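Local coordinates for Lmo1340 protein (Listeria monocytogenes, PDB 4NLM) that is of unknown function but adopts a YqgU-like six-bladed beta-propeller fold and is probably a lipoprotein carried on the bacterial surface, at residues 286-291 / 301-306; 237-242 / 258-263; 114-119 / 128-133; 104-109 / 137-142. All coordinates share one frame; numbering follows the deposited sequence.

Interaction 1: 286-291 / 301-306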
loop_
_atom_site.group_PDB
_atom_site.type_symbol
_atom_site.label_atom_id
_atom_site.label_comp_id
_atom_site.label_asym_id
_atom_site.label_seq_id
_atom_site.Cartn_x
_atom_site.Cartn_y
_atom_site.Cartn_z
ATOM N N THR A 286 5.913 11.978 1.982
ATOM C CA THR A 286 5.149 11.807 3.217
ATOM C C THR A 286 4.502 13.109 3.628
ATOM O O THR A 286 5.026 14.196 3.361
ATOM C CB THR A 286 6.049 11.323 4.378
ATOM O OG1 THR A 286 5.279 11.048 5.545
ATOM C CG2 THR A 286 7.197 12.264 4.663
ATOM N N PHE A 287 3.381 12.991 4.320
ATOM C CA PHE A 287 2.840 14.122 5.055
ATOM C C PHE A 287 3.633 14.286 6.342
ATOM O O PHE A 287 4.144 13.316 6.941
ATOM C CB PHE A 287 1.320 13.962 5.312
ATOM C CG PHE A 287 0.564 14.083 4.063
ATOM C CD1 PHE A 287 0.280 15.349 3.553
ATOM C CD2 PHE A 287 0.132 12.977 3.360
ATOM C CE1 PHE A 287 -0.358 15.479 2.354
ATOM C CE2 PHE A 287 -0.507 13.114 2.175
ATOM C CZ PHE A 287 -0.780 14.377 1.674
ATOM N N VAL A 288 3.735 15.542 6.775
ATOM C CA VAL A 288 4.471 15.923 7.961
ATOM C C VAL A 288 3.638 16.979 8.707
ATOM O O VAL A 288 3.207 17.925 8.094
ATOM C CB VAL A 288 5.848 16.523 7.580
ATOM C CG1 VAL A 288 6.619 16.984 8.772
ATOM C CG2 VAL A 288 6.692 15.509 6.850
ATOM N N PRO A 289 3.503 16.839 10.028
ATOM C CA PRO A 289 2.776 17.845 10.785
ATOM C C PRO A 289 3.622 19.085 10.995
ATOM O O PRO A 289 4.829 19.009 10.993
ATOM C CB PRO A 289 2.530 17.163 12.148
ATOM C CG PRO A 289 2.953 15.749 11.971
ATOM C CD PRO A 289 3.942 15.722 10.879
ATOM N N TYR A 290 2.963 20.203 11.254
ATOM C CA TYR A 290 3.655 21.440 11.549
ATOM C C TYR A 290 4.183 21.531 12.974
ATOM O O TYR A 290 5.104 22.292 13.246
ATOM C CB TYR A 290 2.767 22.640 11.265
ATOM C CG TYR A 290 2.539 22.838 9.805
ATOM C CD1 TYR A 290 3.574 23.266 8.990
ATOM C CD2 TYR A 290 1.317 22.604 9.232
ATOM C CE1 TYR A 290 3.384 23.442 7.654
ATOM C CE2 TYR A 290 1.119 22.758 7.873
ATOM C CZ TYR A 290 2.189 23.186 7.079
ATOM O OH TYR A 290 1.990 23.400 5.743
ATOM N N LYS A 291 3.586 20.771 13.880
ATOM C CA LYS A 291 4.032 20.808 15.261
ATOM C C LYS A 291 3.651 19.502 15.963
ATOM O O LYS A 291 2.764 18.789 15.522
ATOM C CB LYS A 291 3.438 22.001 16.005
ATOM C CG LYS A 291 1.956 21.884 16.247
ATOM C CD LYS A 291 1.344 23.094 16.961
ATOM C CE LYS A 291 -0.164 22.961 16.897
ATOM N NZ LYS A 291 -0.870 24.057 17.618
ATOM N N GLU A 301 -3.504 20.692 8.500
ATOM C CA GLU A 301 -2.554 20.471 9.553
ATOM C C GLU A 301 -1.231 19.897 9.080
ATOM O O GLU A 301 -0.363 19.710 9.923
ATOM C CB GLU A 301 -3.268 19.548 10.521
ATOM C CG GLU A 301 -2.619 19.004 11.788
ATOM C CD GLU A 301 -3.609 18.122 12.562
ATOM O OE1 GLU A 301 -3.196 17.192 13.290
ATOM O OE2 GLU A 301 -4.836 18.335 12.428
ATOM N N TYR A 302 -1.063 19.694 7.767
ATOM C CA TYR A 302 0.133 18.998 7.253
ATOM C C TYR A 302 0.707 19.688 6.058
ATOM O O TYR A 302 0.034 20.411 5.350
ATOM C CB TYR A 302 -0.221 17.555 6.853
ATOM C CG TYR A 302 -0.814 16.750 7.968
ATOM C CD1 TYR A 302 -2.153 16.796 8.219
ATOM C CD2 TYR A 302 -0.030 15.980 8.818
ATOM C CE1 TYR A 302 -2.723 16.130 9.280
ATOM C CE2 TYR A 302 -0.609 15.279 9.878
ATOM C CZ TYR A 302 -1.959 15.382 10.116
ATOM O OH TYR A 302 -2.531 14.700 11.175
ATOM N N LYS A 303 1.972 19.365 5.820
ATOM C CA LYS A 303 2.596 19.645 4.525
ATOM C C LYS A 303 2.999 18.316 3.894
ATOM O O LYS A 303 3.254 17.347 4.570
ATOM C CB LYS A 303 3.784 20.547 4.628
ATOM C CG LYS A 303 4.733 20.197 5.695
ATOM C CD LYS A 303 5.936 21.109 5.588
ATOM C CE LYS A 303 6.812 20.975 6.795
ATOM N NZ LYS A 303 7.944 21.953 6.675
ATOM N N LEU A 304 2.971 18.324 2.578
ATOM C CA LEU A 304 3.414 17.179 1.786
ATOM C C LEU A 304 4.849 17.447 1.384
ATOM O O LEU A 304 5.149 18.444 0.717
ATOM C CB LEU A 304 2.558 17.023 0.560
ATOM C CG LEU A 304 2.996 15.889 -0.367
ATOM C CD1 LEU A 304 2.942 14.543 0.324
ATOM C CD2 LEU A 304 2.108 15.900 -1.591
ATOM N N VAL A 305 5.742 16.552 1.771
ATOM C CA VAL A 305 7.127 16.735 1.404
ATOM C C VAL A 305 7.643 15.568 0.609
ATOM O O VAL A 305 7.078 14.473 0.595
ATOM C CB VAL A 305 8.021 16.916 2.624
ATOM C CG1 VAL A 305 7.521 18.065 3.479
ATOM C CG2 VAL A 305 8.148 15.622 3.417
ATOM N N LYS A 306 8.691 15.889 -0.142
ATOM C CA LYS A 306 9.459 14.906 -0.908
ATOM C C LYS A 306 10.878 14.896 -0.353
ATOM O O LYS A 306 11.561 15.933 -0.314
ATOM C CB LYS A 306 9.401 15.183 -2.414
ATOM C CG LYS A 306 10.177 16.317 -3.027
ATOM C CD LYS A 306 10.056 16.232 -4.555
ATOM C CE LYS A 306 10.674 17.449 -5.233
ATOM N NZ LYS A 306 10.220 17.606 -6.643
HETATM O O HOH W 1 0.274 20.432 12.436
#
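Strands 284-289 and 302-308 pair here as antiparallel neighbours within one sheet, in a buried contact where Thr286, Phe287, Val288 and Pro289 run past Val305, Leu304, Lys303 and Tyr302. Thr286 and Val305 form a hydrogen-bonded pair, with Val305 N giving an almost straight bond (177°) to Thr286 O at 2.9 Å. Val288 and Lys303 form the next such pair, Val288 N meeting Lys303 O at 2.9 Å and Lys303 N returning a bond to Val288 O. Between them, at the non-hydrogen-bonded pair, Leu304 CD1 sits over the centre of the Phe287 ring, 4.0 Å from its centroid. The first two torsions of Leu304 (177° and 61°) together bring that methyl over the ring. The antiparallel strands make up part of a blade of the beta propeller, continued beyond 302-308 by strand 313-321. On the face of Thr286, Val288 and Val305, the methyl CG2 of Val305, in the conformer modelled here, touches CG2 of Thr286 and CG2 of Val288, each at 3.7 Å. At the strand end a water bridges the two segments, accepting from Tyr290 N and donating to Glu301 O at 2.7 Å. The Tyr290 ring lies obliquely beside the backbone of Tyr302, its hydroxyl 3.5 Å from Lys303 CB and hydrogen-bonded onward to Glu319, while Tyr302 OH reaches Glu264.

Interaction 2: 237-242 / 258-263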
loop_
_atom_site.group_PDB
_atom_site.type_symbol
_atom_site.label_atom_id
_atom_site.label_comp_id
_atom_site.label_asym_id
_atom_site.label_seq_id
_atom_site.Cartn_x
_atom_site.Cartn_y
_atom_site.Cartn_z
ATOM N N GLU A 237 10.373 5.280 14.135
ATOM C CA GLU A 237 10.453 5.106 15.556
ATOM C C GLU A 237 10.301 6.463 16.249
ATOM O O GLU A 237 10.609 7.488 15.678
ATOM C CB GLU A 237 11.773 4.437 15.965
ATOM C CG GLU A 237 12.989 5.320 15.763
ATOM C CD GLU A 237 14.292 4.553 15.836
ATOM O OE1 GLU A 237 14.855 4.411 16.940
ATOM O OE2 GLU A 237 14.765 4.136 14.763
ATOM N N LYS A 238 9.779 6.457 17.471
ATOM C CA LYS A 238 9.723 7.682 18.244
ATOM C C LYS A 238 11.137 8.117 18.538
ATOM O O LYS A 238 12.032 7.294 18.648
ATOM C CB LYS A 238 9.011 7.477 19.590
ATOM C CG LYS A 238 7.512 7.273 19.505
ATOM C CD LYS A 238 6.888 7.052 20.878
ATOM C CE LYS A 238 7.284 8.122 21.883
ATOM N NZ LYS A 238 6.663 7.902 23.225
ATOM N N ASN A 239 11.334 9.417 18.625
ATOM C CA ASN A 239 12.631 9.989 18.970
ATOM C C ASN A 239 12.296 11.134 19.921
ATOM O O ASN A 239 12.264 12.290 19.524
ATOM C CB ASN A 239 13.333 10.467 17.719
ATOM C CG ASN A 239 14.655 11.071 18.012
ATOM O OD1 ASN A 239 15.195 10.909 19.105
ATOM N ND2 ASN A 239 15.201 11.766 17.030
ATOM N N SER A 240 12.074 10.782 21.179
ATOM C CA SER A 240 11.412 11.640 22.165
ATOM C C SER A 240 9.943 11.727 21.820
ATOM O O SER A 240 9.508 11.325 20.757
ATOM C CB SER A 240 11.971 13.052 22.299
ATOM O OG SER A 240 11.486 13.920 21.299
ATOM N N ASP A 241 9.159 12.307 22.725
ATOM C CA ASP A 241 7.726 12.453 22.456
ATOM C C ASP A 241 7.456 13.522 21.417
ATOM O O ASP A 241 6.316 13.639 20.940
ATOM C CB ASP A 241 6.940 12.740 23.743
ATOM C CG ASP A 241 7.127 11.650 24.799
ATOM O OD1 ASP A 241 7.188 10.463 24.411
ATOM O OD2 ASP A 241 7.229 11.960 26.001
ATOM N N GLU A 242 8.449 14.360 21.127
ATOM C CA GLU A 242 8.272 15.495 20.219
ATOM C C GLU A 242 8.538 15.192 18.748
ATOM O O GLU A 242 8.198 15.983 17.880
ATOM C CB GLU A 242 9.229 16.631 20.614
ATOM C CG GLU A 242 9.056 17.142 22.031
ATOM C CD GLU A 242 7.676 17.706 22.276
ATOM O OE1 GLU A 242 7.004 18.089 21.293
ATOM O OE2 GLU A 242 7.265 17.784 23.452
ATOM N N SER A 258 18.565 9.818 7.832
ATOM C CA SER A 258 17.602 9.973 8.913
ATOM C C SER A 258 16.819 11.273 8.700
ATOM O O SER A 258 17.382 12.287 8.334
ATOM C CB SER A 258 18.269 10.068 10.300
ATOM O OG SER A 258 18.902 8.873 10.706
ATOM N N TYR A 259 15.528 11.228 8.962
ATOM C CA TYR A 259 14.673 12.403 8.869
ATOM C C TYR A 259 13.777 12.437 10.105
ATOM O O TYR A 259 13.152 11.446 10.429
ATOM C CB TYR A 259 13.803 12.318 7.616
ATOM C CG TYR A 259 12.846 13.465 7.457
ATOM C CD1 TYR A 259 13.274 14.690 6.988
ATOM C CD2 TYR A 259 11.491 13.334 7.775
ATOM C CE1 TYR A 259 12.403 15.749 6.839
ATOM C CE2 TYR A 259 10.636 14.398 7.614
ATOM C CZ TYR A 259 11.092 15.600 7.152
ATOM O OH TYR A 259 10.202 16.658 7.009
ATOM N N ASN A 260 13.778 13.550 10.822
ATOM C CA ASN A 260 12.896 13.736 11.987
ATOM C C ASN A 260 11.754 14.643 11.653
ATOM O O ASN A 260 11.919 15.744 11.154
ATOM C CB ASN A 260 13.664 14.313 13.159
ATOM C CG ASN A 260 14.482 13.278 13.857
ATOM O OD1 ASN A 260 13.943 12.442 14.599
ATOM N ND2 ASN A 260 15.782 13.273 13.581
ATOM N N ALA A 261 10.567 14.163 11.927
ATOM C CA ALA A 261 9.344 14.920 11.753
ATOM C C ALA A 261 8.740 15.203 13.120
ATOM O O ALA A 261 8.913 14.426 14.053
ATOM C CB ALA A 261 8.364 14.082 10.952
ATOM N N ALA A 262 8.007 16.302 13.230
ATOM C CA ALA A 262 7.233 16.548 14.447
ATOM C C ALA A 262 6.283 15.384 14.662
ATOM O O ALA A 262 5.668 14.913 13.720
ATOM C CB ALA A 262 6.453 17.829 14.305
ATOM N N ARG A 263 6.141 14.969 15.927
ATOM C CA ARG A 263 5.318 13.805 16.261
ATOM C C ARG A 263 3.924 14.177 16.752
ATOM O O ARG A 263 3.768 14.949 17.715
ATOM C CB ARG A 263 5.993 13.011 17.374
ATOM C CG ARG A 263 5.200 11.823 17.866
ATOM C CD ARG A 263 5.983 10.989 18.874
ATOM N NE ARG A 263 5.106 10.040 19.564
ATOM C CZ ARG A 263 4.385 10.318 20.648
ATOM N NH1 ARG A 263 3.589 9.396 21.137
ATOM N NH2 ARG A 263 4.422 11.516 21.234
#
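Lys238, in the conformer described, lays its CE across one face of the Arg263 guanidinium, toward the margin of the group, and the carbonyl oxygen of Asp241 meets the edge in the plane. Both segments belong to one sheet of the propeller, on strands 232-238 and 255-266, which flank strand 243-249 on its two sides; the contact is made past the end of that middle strand, where the chain turns from 238 into it. Arg263 NH2 donates to a lone pair of Asp241 O at 2.9 Å, and the backbone N of Arg263 donates to Glu242 O at 3.0 Å. Two bonds from one residue therefore grip the turn. The arginine reaches it with a chain extended from CG to NE (chi1 177°), and its NE goes on to Thr270. In that same lysine conformer Lys238 NZ lies 4.0 Å from Arg263 NH1, a pairing of like charges that is probably eased by the salt bridge from Lys238 NZ to Asp241 OD1 at 2.9 Å. Within the turn Ser240 OG accepts from Glu242 N, an ST turn. Three residues earlier on strand 255-266, the amides of Asn239 and Asn260 have their planes 45° apart: Asn239 ND2 donates to Asn260 OD1 at 2.8 Å, in its own amide plane but above that of the acceptor carbonyl.

Interaction 3: 114-119 / 128-133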
loop_
_atom_site.group_PDB
_atom_site.type_symbol
_atom_site.label_atom_id
_atom_site.label_comp_id
_atom_site.label_asym_id
_atom_site.label_seq_id
_atom_site.Cartn_x
_atom_site.Cartn_y
_atom_site.Cartn_z
ATOM N N ALA A 114 -15.160 -18.129 -0.647
ATOM C CA ALA A 114 -14.367 -16.988 -1.158
ATOM C C ALA A 114 -13.299 -17.551 -2.070
ATOM O O ALA A 114 -13.013 -18.752 -2.057
ATOM C CB ALA A 114 -13.726 -16.207 -0.032
ATOM N N THR A 115 -12.695 -16.668 -2.869
ATOM C CA THR A 115 -11.722 -17.053 -3.846
ATOM C C THR A 115 -10.700 -15.963 -3.921
ATOM O O THR A 115 -11.023 -14.762 -3.853
ATOM C CB THR A 115 -12.398 -17.184 -5.237
ATOM O OG1 THR A 115 -13.516 -18.079 -5.205
ATOM C CG2 THR A 115 -11.450 -17.649 -6.270
HETATM N N MSE A 116 -9.448 -16.380 -4.110
HETATM C CA MSE A 116 -8.363 -15.475 -4.484
HETATM C C MSE A 116 -8.059 -15.805 -5.919
HETATM O O MSE A 116 -7.767 -16.956 -6.237
HETATM C CB MSE A 116 -7.090 -15.656 -3.712
HETATM C CG MSE A 116 -7.094 -15.531 -2.232
HETATM SE SE MSE A 116 -5.365 -16.251 -1.547
HETATM C CE MSE A 116 -6.130 -15.866 0.213
ATOM N N ARG A 117 -8.173 -14.807 -6.789
ATOM C CA ARG A 117 -7.877 -14.947 -8.203
ATOM C C ARG A 117 -6.786 -14.006 -8.661
ATOM O O ARG A 117 -6.741 -12.853 -8.202
ATOM C CB ARG A 117 -9.087 -14.610 -9.063
ATOM C CG ARG A 117 -10.260 -15.544 -8.914
ATOM C CD ARG A 117 -11.385 -15.115 -9.834
ATOM N NE ARG A 117 -12.520 -16.022 -9.760
ATOM C CZ ARG A 117 -13.535 -15.888 -8.913
ATOM N NH1 ARG A 117 -14.532 -16.764 -8.921
ATOM N NH2 ARG A 117 -13.558 -14.869 -8.062
ATOM N N ILE A 118 -5.936 -14.482 -9.572
ATOM C CA ILE A 118 -4.975 -13.632 -10.232
ATOM C C ILE A 118 -5.520 -13.425 -11.649
ATOM O O ILE A 118 -5.795 -14.400 -12.360
ATOM C CB ILE A 118 -3.584 -14.268 -10.309
ATOM C CG1 ILE A 118 -3.105 -14.682 -8.919
ATOM C CG2 ILE A 118 -2.596 -13.331 -11.008
ATOM C CD1 ILE A 118 -3.040 -13.579 -7.899
ATOM N N ILE A 119 -5.682 -12.163 -12.041
ATOM C CA ILE A 119 -6.269 -11.808 -13.311
ATOM C C ILE A 119 -5.288 -11.017 -14.136
ATOM O O ILE A 119 -4.698 -10.052 -13.641
ATOM C CB ILE A 119 -7.508 -10.951 -13.070
ATOM C CG1 ILE A 119 -8.553 -11.777 -12.294
ATOM C CG2 ILE A 119 -8.111 -10.428 -14.368
ATOM C CD1 ILE A 119 -9.622 -10.994 -11.594
ATOM N N ALA A 128 -4.730 -17.717 -12.279
ATOM C CA ALA A 128 -4.697 -18.700 -11.197
ATOM C C ALA A 128 -5.819 -18.394 -10.220
ATOM O O ALA A 128 -6.292 -17.265 -10.145
ATOM C CB ALA A 128 -3.352 -18.662 -10.483
ATOM N N SER A 129 -6.207 -19.397 -9.452
ATOM C CA SER A 129 -7.253 -19.224 -8.493
ATOM C C SER A 129 -7.155 -20.257 -7.377
ATOM O O SER A 129 -6.722 -21.376 -7.606
ATOM C CB SER A 129 -8.592 -19.392 -9.222
ATOM O OG SER A 129 -9.704 -19.114 -8.412
ATOM N N ARG A 130 -7.583 -19.893 -6.171
ATOM C CA ARG A 130 -7.708 -20.843 -5.082
ATOM C C ARG A 130 -8.931 -20.472 -4.270
ATOM O O ARG A 130 -9.275 -19.311 -4.122
ATOM C CB ARG A 130 -6.450 -20.989 -4.213
ATOM C CG ARG A 130 -6.024 -19.762 -3.438
ATOM C CD ARG A 130 -4.819 -20.078 -2.548
ATOM N NE ARG A 130 -5.131 -20.997 -1.449
ATOM C CZ ARG A 130 -5.560 -20.602 -0.255
ATOM N NH1 ARG A 130 -5.735 -19.308 0.003
ATOM N NH2 ARG A 130 -5.827 -21.499 0.681
ATOM N N ALA A 131 -9.597 -21.505 -3.782
ATOM C CA ALA A 131 -10.807 -21.388 -3.010
ATOM C C ALA A 131 -10.469 -21.361 -1.539
ATOM O O ALA A 131 -9.575 -22.083 -1.091
ATOM C CB ALA A 131 -11.735 -22.566 -3.305
ATOM N N THR A 132 -11.232 -20.575 -0.788
ATOM C CA THR A 132 -11.002 -20.474 0.625
ATOM C C THR A 132 -12.299 -20.049 1.310
ATOM O O THR A 132 -13.356 -20.135 0.703
ATOM C CB THR A 132 -9.807 -19.565 0.930
ATOM O OG1 THR A 132 -9.463 -19.699 2.313
ATOM C CG2 THR A 132 -10.095 -18.116 0.569
ATOM N N LYS A 133 -12.188 -19.638 2.555
ATOM C CA LYS A 133 -13.341 -19.135 3.289
ATOM C C LYS A 133 -13.234 -17.608 3.390
ATOM O O LYS A 133 -12.145 -17.063 3.316
ATOM C CB LYS A 133 -13.414 -19.775 4.682
ATOM C CG LYS A 133 -13.559 -21.285 4.665
ATOM C CD LYS A 133 -14.754 -21.733 3.836
ATOM C CE LYS A 133 -14.824 -23.240 3.697
ATOM N NZ LYS A 133 -15.138 -23.926 4.977
HETATM O O HOH W 2 -11.939 -19.053 -10.125
#
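Thr132 N donates to Ala114 O at 2.8 Å, and Ala114 N answers with a bond to Thr132 O. Two more hydrogen-bonded pairs follow along this antiparallel hairpin. Met116 and Arg130 exchange bonds, and Ile118 N reaches Ala128 O at 2.9 Å, while the return bond from Ala128 N to Ile118 O is weak. On one face of the sheet the side chains of Met116, built as selenomethionine, and Arg130 lie alongside each other. The selenium meets the guanidinium at its edge, in plane, 3.4 Å from Arg130 NH1; the bend of the arginine at chi3 (-68°) folds its end back toward that neighbour. On the other face, in the Arg117 conformer described, Arg117 and Ser129 share a water, bound weakly by Arg117 NE and lying 2.8 Å from Ser129 OG. In this conformer Thr115 CG2 also covers the guanidinium of Arg117 over its centre, and Arg117 NH1 forms a salt bridge with Glu89. The hairpin is the outer half of a four-stranded propeller blade: strand 114-120 also pairs with 102-108, and Met116, Ile118 and Arg130 pack on Trp165 of strand 159-166 in the next blade.

Interaction 4: 104-109 / 137-142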
loop_
_atom_site.group_PDB
_atom_site.type_symbol
_atom_site.label_atom_id
_atom_site.label_comp_id
_atom_site.label_asym_id
_atom_site.label_seq_id
_atom_site.Cartn_x
_atom_site.Cartn_y
_atom_site.Cartn_z
ATOM N N LEU A 104 -4.674 -9.046 -8.197
ATOM C CA LEU A 104 -5.178 -9.999 -7.231
ATOM C C LEU A 104 -6.554 -9.521 -6.818
ATOM O O LEU A 104 -6.726 -8.354 -6.431
ATOM C CB LEU A 104 -4.321 -10.015 -5.990
ATOM C CG LEU A 104 -4.917 -10.666 -4.760
ATOM C CD1 LEU A 104 -5.032 -12.151 -4.912
ATOM C CD2 LEU A 104 -4.099 -10.326 -3.540
ATOM N N LEU A 105 -7.534 -10.399 -6.943
ATOM C CA LEU A 105 -8.876 -10.128 -6.473
ATOM C C LEU A 105 -9.226 -11.164 -5.433
ATOM O O LEU A 105 -9.195 -12.372 -5.702
ATOM C CB LEU A 105 -9.893 -10.222 -7.612
ATOM C CG LEU A 105 -11.347 -9.999 -7.218
ATOM C CD1 LEU A 105 -11.554 -8.610 -6.655
ATOM C CD2 LEU A 105 -12.214 -10.244 -8.433
ATOM N N TYR A 106 -9.568 -10.688 -4.242
ATOM C CA TYR A 106 -10.061 -11.541 -3.180
ATOM C C TYR A 106 -11.526 -11.170 -3.019
ATOM O O TYR A 106 -11.849 -10.015 -2.697
ATOM C CB TYR A 106 -9.271 -11.315 -1.905
ATOM C CG TYR A 106 -9.690 -12.135 -0.706
ATOM C CD1 TYR A 106 -10.002 -13.493 -0.810
ATOM C CD2 TYR A 106 -9.799 -11.546 0.550
ATOM C CE1 TYR A 106 -10.350 -14.236 0.284
ATOM C CE2 TYR A 106 -10.151 -12.297 1.647
ATOM C CZ TYR A 106 -10.439 -13.630 1.513
ATOM O OH TYR A 106 -10.829 -14.390 2.619
ATOM N N SER A 107 -12.414 -12.122 -3.271
ATOM C CA SER A 107 -13.821 -11.854 -3.263
ATOM C C SER A 107 -14.597 -13.052 -2.724
ATOM O O SER A 107 -14.089 -14.147 -2.651
ATOM C CB SER A 107 -14.325 -11.493 -4.652
ATOM O OG SER A 107 -14.165 -12.540 -5.590
ATOM N N ALA A 108 -15.850 -12.818 -2.324
ATOM C CA ALA A 108 -16.672 -13.866 -1.755
ATOM C C ALA A 108 -17.985 -14.011 -2.504
ATOM O O ALA A 108 -18.666 -13.038 -2.815
ATOM C CB ALA A 108 -16.935 -13.621 -0.280
ATOM N N GLU A 109 -18.317 -15.253 -2.812
ATOM C CA GLU A 109 -19.575 -15.565 -3.476
ATOM C C GLU A 109 -20.686 -15.752 -2.445
ATOM O O GLU A 109 -21.873 -15.576 -2.758
ATOM C CB GLU A 109 -19.404 -16.831 -4.333
ATOM C CG GLU A 109 -20.693 -17.482 -4.817
ATOM C CD GLU A 109 -20.482 -18.808 -5.532
ATOM O OE1 GLU A 109 -19.457 -18.975 -6.228
ATOM O OE2 GLU A 109 -21.366 -19.686 -5.418
ATOM N N THR A 137 -8.135 -10.936 5.626
ATOM C CA THR A 137 -6.823 -11.303 5.087
ATOM C C THR A 137 -6.062 -10.060 4.644
ATOM O O THR A 137 -6.627 -9.145 4.033
ATOM C CB THR A 137 -7.015 -12.220 3.871
ATOM O OG1 THR A 137 -7.837 -13.342 4.220
ATOM C CG2 THR A 137 -5.686 -12.716 3.356
ATOM N N THR A 138 -4.761 -10.076 4.895
ATOM C CA THR A 138 -3.878 -9.003 4.450
ATOM C C THR A 138 -2.860 -9.632 3.502
ATOM O O THR A 138 -2.239 -10.644 3.849
ATOM C CB THR A 138 -3.163 -8.302 5.632
ATOM O OG1 THR A 138 -4.136 -7.868 6.571
ATOM C CG2 THR A 138 -2.334 -7.118 5.163
ATOM N N PHE A 139 -2.634 -9.022 2.333
ATOM C CA PHE A 139 -1.823 -9.602 1.297
ATOM C C PHE A 139 -0.529 -8.858 1.041
ATOM O O PHE A 139 -0.548 -7.632 0.995
ATOM C CB PHE A 139 -2.597 -9.654 -0.026
ATOM C CG PHE A 139 -3.822 -10.513 -0.011
ATOM C CD1 PHE A 139 -5.039 -9.981 0.384
ATOM C CD2 PHE A 139 -3.778 -11.836 -0.408
ATOM C CE1 PHE A 139 -6.182 -10.754 0.397
ATOM C CE2 PHE A 139 -4.935 -12.601 -0.389
ATOM C CZ PHE A 139 -6.148 -12.061 0.007
ATOM N N TYR A 140 0.571 -9.584 0.772
ATOM C CA TYR A 140 1.898 -9.029 0.515
ATOM C C TYR A 140 2.430 -9.676 -0.745
ATOM O O TYR A 140 2.796 -10.859 -0.737
ATOM C CB TYR A 140 2.815 -9.307 1.695
ATOM C CG TYR A 140 2.320 -8.666 2.963
ATOM C CD1 TYR A 140 2.644 -7.367 3.272
ATOM C CD2 TYR A 140 1.475 -9.331 3.814
ATOM C CE1 TYR A 140 2.193 -6.754 4.414
ATOM C CE2 TYR A 140 0.990 -8.720 4.954
ATOM C CZ TYR A 140 1.377 -7.435 5.250
ATOM O OH TYR A 140 0.921 -6.793 6.367
ATOM N N TRP A 141 2.490 -8.911 -1.819
ATOM C CA TRP A 141 2.922 -9.450 -3.112
ATOM C C TRP A 141 4.440 -9.301 -3.230
ATOM O O TRP A 141 4.940 -8.205 -3.098
ATOM C CB TRP A 141 2.239 -8.681 -4.235
ATOM C CG TRP A 141 2.035 -9.455 -5.507
ATOM C CD1 TRP A 141 2.871 -10.346 -6.095
ATOM C CD2 TRP A 141 0.851 -9.399 -6.319
ATOM N NE1 TRP A 141 2.299 -10.823 -7.217
ATOM C CE2 TRP A 141 1.054 -10.281 -7.383
ATOM C CE3 TRP A 141 -0.361 -8.672 -6.245
ATOM C CZ2 TRP A 141 0.109 -10.498 -8.356
ATOM C CZ3 TRP A 141 -1.270 -8.859 -7.226
ATOM C CH2 TRP A 141 -1.062 -9.790 -8.242
ATOM N N ASN A 142 5.170 -10.372 -3.519
ATOM C CA ASN A 142 6.626 -10.361 -3.604
ATOM C C ASN A 142 7.095 -9.606 -4.834
ATOM O O ASN A 142 6.780 -9.975 -5.937
ATOM C CB ASN A 142 7.090 -11.823 -3.581
ATOM C CG ASN A 142 8.589 -11.990 -3.437
ATOM O OD1 ASN A 142 9.386 -11.279 -4.040
ATOM N ND2 ASN A 142 8.975 -12.965 -2.654
#
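Strands 104-108 and 137-141 run nearly antiparallel, at 166°, with their axes 10.2 Å apart at closest approach, too far for backbone pairing, so the contact is made by side chains that meet between the two sheets. Phe139 is the centre of it. Leu104 CD2 rests over one face of its ring, 3.8 Å from the centroid in a CH-pi contact, while CG2 of Thr137, two residues back on its own strand, covers the opposite face. The outer edge of the same ring is turned into the face of Tyr106, an offset edge-to-face pair with planes at 66° and centroids 5.3 Å apart; Phe139 CZ comes within 3.6 Å of Tyr106 CG. A chi1 near 180° swings the Tyr106 ring out toward strand 137-141, and chi2 of 43° sets the turn of its face. Leu104 CB touches Trp141 CZ3 at 3.5 Å, while Trp141 NE1 is bonded to Pro146 O. Thr137 OG1 lies beside the Tyr106 ring near CE2, and the hydroxyls of Tyr106 and Thr137 both find the same acceptor, Leu135 O, in the link between the sheets. This is face-to-face packing of neighbouring propeller blades: strand 102-108 lies between 90-96 and 114-120 in its sheet, with Met116 of the latter also touching Phe139, and strand 137-141 is the edge of the following one, backed by 148-155.

In the fold
Interactions 1 and 3 are strand pairings inside single sheets, knit by backbone bonds, but 286-291 / 301-306 is largely buried and apolar, whereas 114-119 / 128-133 mixes polar groups and water at a partly exposed edge. Interaction 4 is a buried aromatic and aliphatic packing between sheets; interaction 3 is nested in the loop it closes, and both reach the same sheet through strands 102-108 and 114-120. Interaction 2 is a partly exposed turn held by an arginine bonding to backbone carbonyls and by a pair of side-chain amides. It touches interaction 1, where Val288 meets Tyr259 and Ala261. These two lie across the chain's centre from interactions 3 and 4, centres 31 to 41 Å away.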